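Local coordinates for arylalkylamine N-Acetyltransferase like 5b (Aedes aegypti, PDB 4FD4), which probably transfers acyl groups from acyl-CoA to arylalkylamines such as serotonin and dopamine, as a GNAT-fold member of the AANAT subfamily, at residues A[21-24]-A[25-28]; A[47-50]-A[51-55]; A[201-205]-A[206-210]. All coordinates share one frame; numbering follows the deposited sequence.

Contact 1: A[21-24]-A[25-28]; sequences REIL and HRIY
Arg21 O accepts a backbone hydrogen bond from His25 N, 2.9 Å, within helix 17-28, and the two side chains run out next to each other in the same direction. Arg21 CG rests 4.0 Å from His25 CD2, while the carbonyl O of Arg21 lies near the ring plane, at the edge. The guanidinium leaves the pair for salt bridges with Glu49 and Glu18. One residue on, Glu22 reaches up the helix to Arg26, four positions later. The carboxylate straddles NH2 of the arginine, with OE1 at 2.9 Å and OE2 at 3.0 Å from that nitrogen. OE2 offers its syn lone pair, yet the fit is not a flat two-on-two pairing: carboxylate and guanidinium planes are 25° apart. A bend in the glutamate at chi2 (-85°) brings the carboxylate to the arginine. The other terminal nitrogen, NH1, forms a salt bridge with Asp135 and a hydrogen bond to the carbonyl of Phe72, so the guanidinium ties helix 17-28 to the central sheet of the GNAT fold. Ile23 faces that sheet, against Phe72 and Val75, and its CD1 lies over one face of the Arg26 guanidinium, 3.4 Å from NH1. The same methyl meets CD1 of Ile27 at 3.5 Å, both packed where the helix backs onto strands 71-81 and 126-134. Ile23 O takes a nearly straight bond from Ile27 N (172°) and a weak one from Arg26 N. Leu24, buried, runs alongside Tyr28, CD2 to CD2 4.0 Å; the tyrosine hydroxyl carries on to bind a glycerol, probably from the crystallisation liquor.

Contact 2: A[47-50]-A[51-55]; sequences DDER and FSLSF
Glu49 and Leu53 lie side by side on the buried flank of helix 46-53, the leucine CD1 4.1 Å from the glutamate CG. Their backbones are joined by a hydrogen bond of 2.9 Å from Leu53 N to Glu49 O, and the leucine goes on to pack against Leu17, Val20 and Arg21. The Glu49 carboxylate, carried on an extended chain, has Arg21 and His44 as partners. Next to it, Ser52 N bonds to Asp48 O at 3.0 Å, nearly straight (167°). The serine hydroxyl and Asp48 OD2 stay 4.2 Å apart, but both hydrogen-bond to the hydroxyl of Tyr29, which bridges them. In the GNAT fold this helix packs beside helix 17-28, both falling in the chain between strands 7-11 and 61-66. Phe51 adds an aromatic flank: CE1 of Phe55 sits over one face of its ring, 3.7 Å above the plane and offset toward the rim, and Phe51 CE1 in return lies in plane at the edge of the Phe55 ring. His130 and Trp101 extend this cluster. Looser packing is found around Arg50, which is exposed and sends its guanidinium away to a salt bridge with Glu97. Ser54 N reaches Arg50 O at 2.9 Å along a bent path (137°), while Ser54 OG, placed between backbone N and carbonyl carbon (chi1 67°), turns back to bond Phe51 O at 2.6 Å.

Contact 3: A[201-205]-A[206-210]; sequences FEPLD and VHQVI
Pro203 and Gln208 cross at a slant where the chain doubles back, each with its CB directed at the other segment. The amide oxygen OE1 of the glutamine comes within 3.4 Å of Pro203 CB, and the two CB atoms are 3.8 Å apart; the proline CG also lies against the glutamine CB. Gln208 reaches this position with CG opposite the backbone N (chi1 164°) and a bend at chi2; NE2 makes a weak hydrogen bond to Thr168 O. The carbonyl O of Asp205 presses on Gln208 CB at 3.1 Å. The Asp205 carboxylate swings over its own successor instead, OD1 standing 2.7 Å from Val206 O. Val206 CG2 is centred over one face of the His207 imidazole, 3.2 Å above its plane, while His207 itself adopts a left-handed backbone conformation (phi 57°) that helps to turn the chain. The loop joins strand 182-188 to strand 209-216, two antiparallel neighbours at one side of the sheet; Gln208 already shares backbone hydrogen bonding with Leu189, and Pro203 leans on Ser37 of helix 33-37. Proline and glutamine thus meet through van der Waals contact, and Gln208 is also anchored outside the two segments by its backbone bond to Leu189 and the weak one to Thr168, with the exposed aspartate and histidine at the surface.

Overall arrangement
Contacts 1 and 2 lie within neighbouring helices, 17-28 and 46-53, with centres 12 Å apart. They touch directly, through the salt bridge of Arg21 with Glu49 and the packing of Leu24 on Ser52. Contact 2 is the more buried; contact 1 is partly buried, with His25 exposed and Ile23 and Leu24 buried. Contact 3 is a surface turn leading into strand 209-216, about 10 Å from contact 1 and 9 Å from contact 2 between nearest atoms. Regular backbone hydrogen bonds run through the two helical contacts, whereas contact 3 has no clear one between its segments.

Contact 1: A[21-24]-A[25-28]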
ATOM      1  N   ARG A  21       0.875 -13.107  -6.533  1.00 27.45           N
ATOM      2  CA  ARG A  21       1.102 -13.654  -5.205  1.00 26.62           C
ATOM      3  C   ARG A  21       2.615 -13.800  -5.021  1.00 26.06           C
ATOM      4  O   ARG A  21       3.190 -13.365  -3.998  1.00 23.95           O
ATOM      5  CB  ARG A  21       0.375 -15.005  -5.035  1.00 29.26           C
ATOM      6  CG  ARG A  21       0.221 -15.479  -3.580  1.00 34.11           C
ATOM      7  CD  ARG A  21      -0.125 -16.983  -3.481  1.00 36.21           C
ATOM      8  NE  ARG A  21      -1.400 -17.328  -4.110  1.00 42.75           N
ATOM      9  CZ  ARG A  21      -2.582 -17.301  -3.494  1.00 47.74           C
ATOM     10  NH1 ARG A  21      -2.663 -16.940  -2.218  1.00 45.12           N
ATOM     11  NH2 ARG A  21      -3.689 -17.635  -4.153  1.00 49.56           N
ATOM     12  N   GLU A  22       3.294 -14.408  -5.967  1.00 26.90           N
ATOM     13  CA  GLU A  22       4.719 -14.649  -5.792  1.00 29.46           C
ATOM     14  C   GLU A  22       5.495 -13.384  -5.603  1.00 27.35           C
ATOM     15  O   GLU A  22       6.328 -13.353  -4.757  1.00 25.60           O
ATOM     16  CB  GLU A  22       5.352 -15.433  -6.930  1.00 30.97           C
ATOM     17  CG  GLU A  22       6.826 -15.827  -6.663  1.00 32.63           C
ATOM     18  CD  GLU A  22       7.904 -14.749  -7.035  1.00 41.88           C
ATOM     19  OE1 GLU A  22       7.734 -13.951  -7.972  1.00 39.81           O
ATOM     20  OE2 GLU A  22       8.967 -14.738  -6.402  1.00 44.71           O
ATOM     21  N   ILE A  23       5.240 -12.354  -6.411  1.00 27.82           N
ATOM     22  CA  ILE A  23       6.065 -11.169  -6.250  1.00 26.68           C
ATOM     23  C   ILE A  23       5.822 -10.581  -4.858  1.00 23.61           C
ATOM     24  O   ILE A  23       6.765 -10.116  -4.189  1.00 22.35           O
ATOM     25  CB  ILE A  23       5.905 -10.141  -7.422  1.00 24.54           C
ATOM     26  CG1 ILE A  23       6.868  -8.961  -7.246  1.00 31.25           C
ATOM     27  CG2 ILE A  23       4.458  -9.712  -7.592  1.00 21.77           C
ATOM     28  CD1 ILE A  23       8.295  -9.265  -7.674  1.00 36.24           C
ATOM     29  N   LEU A  24       4.577 -10.666  -4.378  1.00 24.52           N
ATOM     30  CA  LEU A  24       4.292 -10.122  -3.055  1.00 22.62           C
ATOM     31  C   LEU A  24       5.078 -10.897  -2.004  1.00 23.60           C
ATOM     32  O   LEU A  24       5.661 -10.313  -1.094  1.00 24.01           O
ATOM     33  CB  LEU A  24       2.786 -10.164  -2.727  1.00 19.78           C
ATOM     34  CG  LEU A  24       1.889  -9.176  -3.480  1.00 25.14           C
ATOM     35  CD1 LEU A  24       0.413  -9.447  -3.133  1.00 21.68           C
ATOM     36  CD2 LEU A  24       2.259  -7.720  -3.175  1.00 21.82           C
ATOM     37  N   HIS A  25       5.099 -12.216  -2.135  1.00 24.01           N
ATOM     38  CA  HIS A  25       5.838 -13.032  -1.171  1.00 25.26           C
ATOM     39  C   HIS A  25       7.315 -12.636  -1.198  1.00 23.83           C
ATOM     40  O   HIS A  25       7.979 -12.634  -0.167  1.00 28.47           O
ATOM     41  CB  HIS A  25       5.750 -14.511  -1.552  1.00 30.47           C
ATOM     42  CG  HIS A  25       4.613 -15.253  -0.924  1.00 36.41           C
ATOM     43  ND1 HIS A  25       4.812 -16.285  -0.024  1.00 47.73           N
ATOM     44  CD2 HIS A  25       3.277 -15.156  -1.093  1.00 41.58           C
ATOM     45  CE1 HIS A  25       3.641 -16.774   0.341  1.00 43.88           C
ATOM     46  NE2 HIS A  25       2.689 -16.109  -0.290  1.00 40.23           N
ATOM     47  N   ARG A  26       7.828 -12.298  -2.380  1.00 26.69           N
ATOM     48  CA  ARG A  26       9.291 -12.260  -2.560  1.00 28.58           C
ATOM     49  C   ARG A  26       9.909 -10.927  -2.168  1.00 28.18           C
ATOM     50  O   ARG A  26      10.927 -10.884  -1.478  1.00 32.74           O
ATOM     51  CB  ARG A  26       9.665 -12.601  -4.013  1.00 31.39           C
ATOM     52  CG  ARG A  26      11.133 -12.996  -4.216  1.00 36.06           C
ATOM     53  CD  ARG A  26      11.446 -13.292  -5.683  1.00 39.33           C
ATOM     54  NE  ARG A  26      11.687 -12.069  -6.448  1.00 42.41           N
ATOM     55  CZ  ARG A  26      11.121 -11.782  -7.619  1.00 45.05           C
ATOM     56  NH1 ARG A  26      11.410 -10.634  -8.239  1.00 44.28           N
ATOM     57  NH2 ARG A  26      10.266 -12.633  -8.174  1.00 47.79           N
ATOM     58  N   ILE A  27       9.286  -9.837  -2.594  1.00 28.52           N
ATOM     59  CA  ILE A  27       9.888  -8.521  -2.410  1.00 29.85           C
ATOM     60  C   ILE A  27       9.079  -7.585  -1.525  1.00 28.39           C
ATOM     61  O   ILE A  27       9.602  -6.583  -1.036  1.00 31.90           O
ATOM     62  CB  ILE A  27      10.143  -7.817  -3.758  1.00 32.39           C
ATOM     63  CG1 ILE A  27       8.824  -7.470  -4.449  1.00 30.92           C
ATOM     64  CG2 ILE A  27      11.021  -8.685  -4.672  1.00 27.55           C
ATOM     65  CD1 ILE A  27       8.994  -6.502  -5.616  1.00 30.18           C
ATOM     66  N   TYR A  28       7.807  -7.893  -1.299  1.00 26.64           N
ATOM     67  CA  TYR A  28       6.985  -6.963  -0.522  1.00 30.64           C
ATOM     68  C   TYR A  28       6.913  -7.304   0.972  1.00 30.44           C
ATOM     69  O   TYR A  28       7.443  -6.571   1.810  1.00 28.33           O
ATOM     70  CB  TYR A  28       5.571  -6.836  -1.112  1.00 26.75           C
ATOM     71  CG  TYR A  28       4.665  -5.989  -0.239  1.00 23.63           C
ATOM     72  CD1 TYR A  28       4.913  -4.632  -0.050  1.00 27.97           C
ATOM     73  CD2 TYR A  28       3.562  -6.544   0.387  1.00 29.31           C
ATOM     74  CE1 TYR A  28       4.089  -3.854   0.764  1.00 25.85           C
ATOM     75  CE2 TYR A  28       2.729  -5.780   1.191  1.00 28.07           C
ATOM     76  CZ  TYR A  28       2.998  -4.439   1.379  1.00 31.18           C
ATOM     77  OH  TYR A  28       2.159  -3.689   2.184  1.00 32.66           O
TER

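Contact 2: A[47-50]-A[51-55]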
ATOM      1  N   ASP A  47      -5.062 -13.881   5.413  1.00 29.50           N
ATOM      2  CA  ASP A  47      -6.093 -12.855   5.222  1.00 30.07           C
ATOM      3  C   ASP A  47      -5.540 -11.529   4.661  1.00 27.24           C
ATOM      4  O   ASP A  47      -6.228 -10.827   3.895  1.00 26.59           O
ATOM      5  CB  ASP A  47      -7.076 -12.688   6.417  1.00 33.55           C
ATOM      6  CG  ASP A  47      -6.413 -12.729   7.790  1.00 32.61           C
ATOM      7  OD1 ASP A  47      -7.154 -12.503   8.788  1.00 36.30           O
ATOM      8  OD2 ASP A  47      -5.197 -12.987   7.900  1.00 32.74           O
ATOM      9  N   ASP A  48      -4.280 -11.250   5.005  1.00 27.30           N
ATOM     10  CA  ASP A  48      -3.499 -10.129   4.492  1.00 28.78           C
ATOM     11  C   ASP A  48      -3.351 -10.309   2.976  1.00 29.73           C
ATOM     12  O   ASP A  48      -3.705  -9.440   2.155  1.00 26.69           O
ATOM     13  CB  ASP A  48      -2.124 -10.192   5.179  1.00 32.52           C
ATOM     14  CG  ASP A  48      -1.334  -8.901   5.082  1.00 28.27           C
ATOM     15  OD1 ASP A  48      -0.579  -8.597   6.032  1.00 27.19           O
ATOM     16  OD2 ASP A  48      -1.454  -8.192   4.061  1.00 30.37           O
ATOM     17  N   GLU A  49      -2.826 -11.472   2.611  1.00 30.80           N
ATOM     18  CA  GLU A  49      -2.657 -11.843   1.228  1.00 28.09           C
ATOM     19  C   GLU A  49      -3.961 -11.748   0.432  1.00 28.85           C
ATOM     20  O   GLU A  49      -4.002 -11.207  -0.682  1.00 28.98           O
ATOM     21  CB  GLU A  49      -2.115 -13.274   1.188  1.00 33.04           C
ATOM     22  CG  GLU A  49      -1.661 -13.746  -0.149  1.00 34.72           C
ATOM     23  CD  GLU A  49      -0.827 -15.012  -0.021  1.00 36.99           C
ATOM     24  OE1 GLU A  49       0.353 -14.920   0.394  1.00 36.75           O
ATOM     25  OE2 GLU A  49      -1.371 -16.091  -0.304  1.00 39.06           O
ATOM     26  N   ARG A  50      -5.039 -12.273   0.998  1.00 24.04           N
ATOM     27  CA  ARG A  50      -6.328 -12.211   0.328  1.00 25.37           C
ATOM     28  C   ARG A  50      -6.749 -10.774   0.061  1.00 24.39           C
ATOM     29  O   ARG A  50      -7.297 -10.465  -1.011  1.00 27.15           O
ATOM     30  CB  ARG A  50      -7.411 -12.917   1.147  1.00 28.62           C
ATOM     31  CG  ARG A  50      -8.751 -12.998   0.429  1.00 34.92           C
ATOM     32  CD  ARG A  50      -9.752 -13.875   1.171  1.00 41.45           C
ATOM     33  NE  ARG A  50      -9.990 -13.379   2.521  1.00 48.55           N
ATOM     34  CZ  ARG A  50      -9.538 -13.969   3.623  1.00 45.18           C
ATOM     35  NH1 ARG A  50      -8.832 -15.094   3.535  1.00 47.51           N
ATOM     36  NH2 ARG A  50      -9.797 -13.437   4.813  1.00 46.51           N
ATOM     37  N   PHE A  51      -6.520  -9.902   1.039  1.00 25.34           N
ATOM     38  CA  PHE A  51      -6.829  -8.489   0.840  1.00 22.78           C
ATOM     39  C   PHE A  51      -6.061  -7.950  -0.367  1.00 26.52           C
ATOM     40  O   PHE A  51      -6.646  -7.368  -1.278  1.00 22.80           O
ATOM     41  CB  PHE A  51      -6.468  -7.669   2.073  1.00 24.56           C
ATOM     42  CG  PHE A  51      -6.658  -6.168   1.888  1.00 25.51           C
ATOM     43  CD1 PHE A  51      -5.568  -5.333   1.689  1.00 26.16           C
ATOM     44  CD2 PHE A  51      -7.928  -5.608   1.916  1.00 34.93           C
ATOM     45  CE1 PHE A  51      -5.739  -3.955   1.514  1.00 29.94           C
ATOM     46  CE2 PHE A  51      -8.112  -4.232   1.750  1.00 31.76           C
ATOM     47  CZ  PHE A  51      -7.018  -3.407   1.547  1.00 27.39           C
ATOM     48  N   SER A  52      -4.746  -8.142  -0.369  1.00 23.47           N
ATOM     49  CA  SER A  52      -3.942  -7.597  -1.455  1.00 24.13           C
ATOM     50  C   SER A  52      -4.330  -8.147  -2.831  1.00 23.10           C
ATOM     51  O   SER A  52      -4.404  -7.401  -3.806  1.00 26.63           O
ATOM     52  CB  SER A  52      -2.455  -7.807  -1.175  1.00 26.68           C
ATOM     53  OG  SER A  52      -2.104  -7.177   0.042  1.00 32.12           O
ATOM     54  N   LEU A  53      -4.599  -9.446  -2.917  1.00 21.48           N
ATOM     55  CA  LEU A  53      -4.918 -10.048  -4.199  1.00 20.62           C
ATOM     56  C   LEU A  53      -6.335  -9.717  -4.665  1.00 26.40           C
ATOM     57  O   LEU A  53      -6.625  -9.807  -5.855  1.00 26.18           O
ATOM     58  CB  LEU A  53      -4.731 -11.563  -4.153  1.00 24.84           C
ATOM     59  CG  LEU A  53      -3.306 -12.096  -3.986  1.00 28.00           C
ATOM     60  CD1 LEU A  53      -3.356 -13.625  -3.905  1.00 30.82           C
ATOM     61  CD2 LEU A  53      -2.393 -11.665  -5.130  1.00 26.38           C
ATOM     62  N   SER A  54      -7.220  -9.349  -3.740  1.00 22.49           N
ATOM     63  CA  SER A  54      -8.578  -9.005  -4.145  1.00 24.32           C
ATOM     64  C   SER A  54      -8.562  -7.878  -5.191  1.00 27.75           C
ATOM     65  O   SER A  54      -9.539  -7.684  -5.900  1.00 24.73           O
ATOM     66  CB  SER A  54      -9.440  -8.600  -2.944  1.00 26.62           C
ATOM     67  OG  SER A  54      -8.978  -7.379  -2.387  1.00 28.11           O
ATOM     68  N   PHE A  55      -7.451  -7.150  -5.314  1.00 26.15           N
ATOM     69  CA  PHE A  55      -7.414  -6.037  -6.269  1.00 26.00           C
ATOM     70  C   PHE A  55      -7.099  -6.427  -7.717  1.00 25.35           C
ATOM     71  O   PHE A  55      -7.377  -5.653  -8.642  1.00 24.51           O
ATOM     72  CB  PHE A  55      -6.484  -4.914  -5.786  1.00 26.03           C
ATOM     73  CG  PHE A  55      -6.935  -4.286  -4.510  1.00 25.30           C
ATOM     74  CD1 PHE A  55      -6.377  -4.675  -3.298  1.00 24.16           C
ATOM     75  CD2 PHE A  55      -7.960  -3.340  -4.510  1.00 27.27           C
ATOM     76  CE1 PHE A  55      -6.809  -4.110  -2.102  1.00 26.80           C
ATOM     77  CE2 PHE A  55      -8.407  -2.775  -3.322  1.00 24.15           C
ATOM     78  CZ  PHE A  55      -7.827  -3.154  -2.113  1.00 30.73           C
TER

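Contact 3: A[201-205]-A[206-210]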
ATOM      1  N   PHE A 201       3.484  -2.634  17.457  1.00 40.07           N
ATOM      2  CA  PHE A 201       4.525  -2.582  16.448  1.00 40.86           C
ATOM      3  C   PHE A 201       5.821  -2.064  17.032  1.00 40.42           C
ATOM      4  O   PHE A 201       5.834  -1.070  17.751  1.00 42.04           O
ATOM      5  CB  PHE A 201       4.071  -1.723  15.268  1.00 39.60           C
ATOM      6  CG  PHE A 201       2.833  -2.246  14.593  1.00 41.60           C
ATOM      7  CD1 PHE A 201       2.924  -3.212  13.602  1.00 37.19           C
ATOM      8  CD2 PHE A 201       1.579  -1.787  14.962  1.00 33.11           C
ATOM      9  CE1 PHE A 201       1.789  -3.700  12.979  1.00 33.77           C
ATOM     10  CE2 PHE A 201       0.433  -2.273  14.349  1.00 35.63           C
ATOM     11  CZ  PHE A 201       0.538  -3.228  13.354  1.00 34.92           C
ATOM     12  N   GLU A 202       6.908  -2.751  16.705  1.00 45.31           N
ATOM     13  CA  GLU A 202       8.223  -2.436  17.238  1.00 47.14           C
ATOM     14  C   GLU A 202       9.243  -2.447  16.113  1.00 46.65           C
ATOM     15  O   GLU A 202       9.980  -3.417  15.948  1.00 50.14           O
ATOM     16  CB  GLU A 202       8.613  -3.475  18.289  1.00 53.42           C
ATOM     17  CG  GLU A 202       9.310  -2.908  19.520  1.00 60.12           C
ATOM     18  CD  GLU A 202       8.913  -3.639  20.794  1.00 59.88           C
ATOM     19  OE1 GLU A 202       8.473  -2.965  21.749  1.00 62.01           O
ATOM     20  OE2 GLU A 202       9.038  -4.881  20.842  1.00 60.42           O
ATOM     21  N   PRO A 203       9.290  -1.363  15.326  1.00 48.52           N
ATOM     22  CA  PRO A 203      10.209  -1.357  14.183  1.00 50.60           C
ATOM     23  C   PRO A 203      11.668  -1.373  14.640  1.00 59.99           C
ATOM     24  O   PRO A 203      12.107  -0.455  15.351  1.00 57.89           O
ATOM     25  CB  PRO A 203       9.877  -0.036  13.467  1.00 47.87           C
ATOM     26  CG  PRO A 203       9.262   0.831  14.524  1.00 48.37           C
ATOM     27  CD  PRO A 203       8.561  -0.090  15.471  1.00 45.35           C
ATOM     28  N   LEU A 204      12.401  -2.415  14.249  1.00 59.95           N
ATOM     29  CA  LEU A 204      13.821  -2.517  14.568  1.00 62.03           C
ATOM     30  C   LEU A 204      14.507  -1.173  14.348  1.00 60.99           C
ATOM     31  O   LEU A 204      15.417  -0.797  15.092  1.00 63.53           O
ATOM     32  CB  LEU A 204      14.482  -3.600  13.717  1.00 62.66           C
ATOM     33  CG  LEU A 204      15.383  -4.585  14.468  1.00 59.73           C
ATOM     34  CD1 LEU A 204      16.711  -3.940  14.867  1.00 61.04           C
ATOM     35  CD2 LEU A 204      14.658  -5.143  15.687  1.00 58.10           C
ATOM     36  N   ASP A 205      14.066  -0.457  13.319  1.00 61.11           N
ATOM     37  CA  ASP A 205      14.465   0.926  13.126  1.00 61.03           C
ATOM     38  C   ASP A 205      13.521   1.831  13.907  1.00 62.94           C
ATOM     39  O   ASP A 205      12.447   2.195  13.414  1.00 62.03           O
ATOM     40  CB  ASP A 205      14.435   1.296  11.644  1.00 63.75           C
ATOM     41  CG  ASP A 205      14.656   2.777  11.415  1.00 72.16           C
ATOM     42  OD1 ASP A 205      15.228   3.434  12.314  1.00 69.86           O
ATOM     43  OD2 ASP A 205      14.258   3.285  10.339  1.00 73.79           O
ATOM     44  N   VAL A 206      13.907   2.185  15.129  1.00 59.89           N
ATOM     45  CA  VAL A 206      13.089   3.093  15.921  1.00 63.07           C
ATOM     46  C   VAL A 206      12.995   4.416  15.160  1.00 63.73           C
ATOM     47  O   VAL A 206      13.748   4.640  14.210  1.00 65.54           O
ATOM     48  CB  VAL A 206      13.652   3.287  17.350  1.00 66.18           C
ATOM     49  CG1 VAL A 206      14.180   1.956  17.902  1.00 55.51           C
ATOM     50  CG2 VAL A 206      14.742   4.351  17.365  1.00 60.19           C
ATOM     51  N   HIS A 207      12.069   5.283  15.554  1.00 62.39           N
ATOM     52  CA  HIS A 207      11.811   6.499  14.786  1.00 63.26           C
ATOM     53  C   HIS A 207      11.449   6.174  13.331  1.00 62.58           C
ATOM     54  O   HIS A 207      11.798   6.934  12.422  1.00 65.22           O
ATOM     55  CB  HIS A 207      13.024   7.442  14.791  1.00 66.08           C
ATOM     56  CG  HIS A 207      13.744   7.515  16.102  1.00 64.41           C
ATOM     57  ND1 HIS A 207      15.103   7.746  16.185  1.00 59.45           N
ATOM     58  CD2 HIS A 207      13.304   7.400  17.375  1.00 63.79           C
ATOM     59  CE1 HIS A 207      15.467   7.763  17.454  1.00 62.17           C
ATOM     60  NE2 HIS A 207      14.393   7.555  18.200  1.00 67.02           N
ATOM     61  N   GLN A 208      10.781   5.042  13.107  1.00 57.26           N
ATOM     62  CA  GLN A 208      10.209   4.742  11.793  1.00 55.84           C
ATOM     63  C   GLN A 208       8.803   5.320  11.695  1.00 50.25           C
ATOM     64  O   GLN A 208       7.945   5.041  12.533  1.00 47.38           O
ATOM     65  CB  GLN A 208      10.178   3.243  11.508  1.00 57.46           C
ATOM     66  CG  GLN A 208       9.251   2.874  10.350  1.00 53.22           C
ATOM     67  CD  GLN A 208       9.728   1.663   9.571  1.00 57.78           C
ATOM     68  OE1 GLN A 208       9.913   0.576  10.129  1.00 54.56           O
ATOM     69  NE2 GLN A 208       9.932   1.846   8.269  1.00 56.15           N
ATOM     70  N   VAL A 209       8.575   6.119  10.658  1.00 42.94           N
ATOM     71  CA  VAL A 209       7.354   6.900  10.529  1.00 45.17           C
ATOM     72  C   VAL A 209       6.616   6.555   9.240  1.00 48.06           C
ATOM     73  O   VAL A 209       7.241   6.319   8.202  1.00 46.23           O
ATOM     74  CB  VAL A 209       7.673   8.407  10.504  1.00 46.05           C
ATOM     75  CG1 VAL A 209       6.408   9.220  10.347  1.00 43.51           C
ATOM     76  CG2 VAL A 209       8.422   8.823  11.768  1.00 50.36           C
ATOM     77  N   ILE A 210       5.287   6.539   9.313  1.00 43.14           N
ATOM     78  CA  ILE A 210       4.450   6.312   8.145  1.00 38.23           C
ATOM     79  C   ILE A 210       3.875   7.639   7.687  1.00 40.54           C
ATOM     80  O   ILE A 210       3.372   8.410   8.503  1.00 43.69           O
ATOM     81  CB  ILE A 210       3.289   5.373   8.475  1.00 37.80           C
ATOM     82  CG1 ILE A 210       3.803   4.112   9.174  1.00 40.10           C
ATOM     83  CG2 ILE A 210       2.506   5.033   7.205  1.00 40.37           C
ATOM     84  CD1 ILE A 210       2.714   3.146   9.543  1.00 39.20           C
TER